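Local structure of D-methionine-binding lipoprotein MetQ (Escherichia coli, 4YAH) at residues 45-48 with 49-52. The protein binds methionine as the substrate-binding lipoprotein of an ATP-driven ABC permease that transports D-methionine. Sequence-based numbering, arbitrary orientation.
Sequences VAEV and AQKV
Glu47 with Gln50 and Val48 with Val52 carry a local, within-helix contact between neighbouring turns of one amphipathic alpha-helix, 41-57, the crossover helix of a beta-alpha-beta unit between strands 32-38 and 60-66, and they illustrate how such a helix divides its polar and apolar work. Four i to i+4 backbone hydrogen bonds hold the turns together. The straightest, Val52 N to Val48 O, is 2.9 Å long with an N-H...O angle of 168°; Gln50 N reaches Ala46 O at 2.8 Å. The carbonyl of Glu47 is gripped twice: Lys51 N donates to its oxygen at 3.0 Å, and a water donates to the same oxygen at 2.6 Å. That water also donates to Gln50 OE1 (2.7 Å), clipping the amide to the helix backbone. Gln50 runs extended alongside Glu47, its amide turned 29° from the carboxylate; NE2 hydrogen-bonds to Val61 O on the adjoining strand, so the amide is held at both its oxygen and its nitrogen, which should restrain its rotation. In Val52, CG2 lies anti to the carbonyl carbon and thereby comes back against Val48 O at 3.4 Å. Lys51 bends at chi2 (-144°) and leads its NZ away from the preceding turn to a salt bridge with Glu254 OE2. Ala46 packs on Leu63 of strand 60-66, Val45 and Ala49 meet Tyr250 of helix 241-250, and Val48 rests on Glu254 and Ala258 of helix 253-262.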
ATOM      1  N   VAL A  45      -6.331 -10.942  -5.139  1.00 21.85           N
ATOM      2  CA  VAL A  45      -7.179 -10.053  -5.926  1.00 21.08           C
ATOM      3  C   VAL A  45      -6.678 -10.038  -7.366  1.00 20.80           C
ATOM      4  O   VAL A  45      -7.468 -10.063  -8.299  1.00 20.47           O
ATOM      5  CB  VAL A  45      -7.192  -8.636  -5.322  1.00 20.95           C
ATOM      6  CG1 VAL A  45      -7.964  -7.657  -6.187  1.00 24.55           C
ATOM      7  CG2 VAL A  45      -7.810  -8.684  -3.923  1.00 22.96           C
ATOM      8  N   ALA A  46      -5.362  -9.998  -7.541  1.00 18.49           N
ATOM      9  CA  ALA A  46      -4.773  -9.962  -8.877  1.00 19.02           C
ATOM     10  C   ALA A  46      -5.096 -11.244  -9.633  1.00 25.36           C
ATOM     11  O   ALA A  46      -5.256 -11.223 -10.861  1.00 20.16           O
ATOM     12  CB  ALA A  46      -3.273  -9.760  -8.798  1.00 21.19           C
ATOM     13  N   GLU A  47      -5.188 -12.357  -8.902  1.00 19.21           N
ATOM     14  CA  GLU A  47      -5.554 -13.626  -9.523  1.00 19.75           C
ATOM     15  C   GLU A  47      -6.961 -13.541 -10.120  1.00 18.61           C
ATOM     16  O   GLU A  47      -7.233 -14.144 -11.148  1.00 23.00           O
ATOM     17  CB  GLU A  47      -5.453 -14.781  -8.507  1.00 23.10           C
ATOM     18  CG  GLU A  47      -4.015 -15.197  -8.256  1.00 26.41           C
ATOM     19  CD  GLU A  47      -3.893 -16.410  -7.358  1.00 48.82           C
ATOM     20  OE1 GLU A  47      -4.933 -17.038  -7.057  1.00 45.40           O
ATOM     21  OE2 GLU A  47      -2.753 -16.729  -6.963  1.00 50.26           O
ATOM     22  N   VAL A  48      -7.849 -12.777  -9.493  1.00 21.08           N
ATOM     23  CA  VAL A  48      -9.184 -12.615 -10.045  1.00 22.59           C
ATOM     24  C   VAL A  48      -9.094 -11.790 -11.341  1.00 22.74           C
ATOM     25  O   VAL A  48      -9.772 -12.094 -12.326  1.00 24.14           O
ATOM     26  CB  VAL A  48     -10.123 -11.958  -9.025  1.00 21.88           C
ATOM     27  CG1 VAL A  48     -11.493 -11.707  -9.612  1.00 23.71           C
ATOM     28  CG2 VAL A  48     -10.234 -12.854  -7.796  1.00 23.79           C
ATOM     29  N   ALA A  49      -8.240 -10.767 -11.344  1.00 18.86           N
ATOM     30  CA  ALA A  49      -8.046  -9.942 -12.551  1.00 18.69           C
ATOM     31  C   ALA A  49      -7.478 -10.775 -13.687  1.00 20.25           C
ATOM     32  O   ALA A  49      -7.868 -10.634 -14.842  1.00 20.83           O
ATOM     33  CB  ALA A  49      -7.127  -8.776 -12.262  1.00 20.78           C
ATOM     34  N   GLN A  50      -6.533 -11.639 -13.339  1.00 21.27           N
ATOM     35  CA  GLN A  50      -5.953 -12.594 -14.273  1.00 20.47           C
ATOM     36  C   GLN A  50      -7.044 -13.441 -14.911  1.00 25.31           C
ATOM     37  O   GLN A  50      -7.047 -13.677 -16.118  1.00 23.94           O
ATOM     38  CB  GLN A  50      -4.943 -13.462 -13.524  1.00 22.19           C
ATOM     39  CG  GLN A  50      -4.292 -14.572 -14.308  1.00 25.03           C
ATOM     40  CD  GLN A  50      -3.392 -15.409 -13.401  1.00 25.37           C
ATOM     41  OE1 GLN A  50      -3.845 -15.912 -12.378  1.00 26.57           O
ATOM     42  NE2 GLN A  50      -2.114 -15.506 -13.743  1.00 26.30           N
ATOM     43  N   LYS A  51      -7.985 -13.882 -14.086  1.00 22.54           N
ATOM     44  CA  LYS A  51      -9.079 -14.715 -14.546  1.00 25.90           C
ATOM     45  C   LYS A  51     -10.005 -13.943 -15.479  1.00 27.23           C
ATOM     46  O   LYS A  51     -10.372 -14.443 -16.545  1.00 27.82           O
ATOM     47  CB  LYS A  51      -9.860 -15.249 -13.349  1.00 31.46           C
ATOM     48  CG  LYS A  51     -11.033 -16.146 -13.686  1.00 38.28           C
ATOM     49  CD  LYS A  51     -12.179 -15.907 -12.706  1.00 50.79           C
ATOM     50  CE  LYS A  51     -13.418 -16.688 -13.090  1.00 62.54           C
ATOM     51  NZ  LYS A  51     -14.580 -16.356 -12.227  1.00 69.66           N
ATOM     52  N   VAL A  52     -10.399 -12.738 -15.067  1.00 24.31           N
ATOM     53  CA  VAL A  52     -11.240 -11.877 -15.905  1.00 24.09           C
ATOM     54  C   VAL A  52     -10.561 -11.644 -17.245  1.00 22.07           C
ATOM     55  O   VAL A  52     -11.205 -11.716 -18.288  1.00 28.64           O
ATOM     56  CB  VAL A  52     -11.543 -10.518 -15.223  1.00 25.29           C
ATOM     57  CG1 VAL A  52     -12.274  -9.553 -16.178  1.00 24.46           C
ATOM     58  CG2 VAL A  52     -12.380 -10.729 -13.985  1.00 25.83           C
TER
HETATM   59  O   HOH W   1      -6.420 -16.559 -11.737  1.00 37.12           O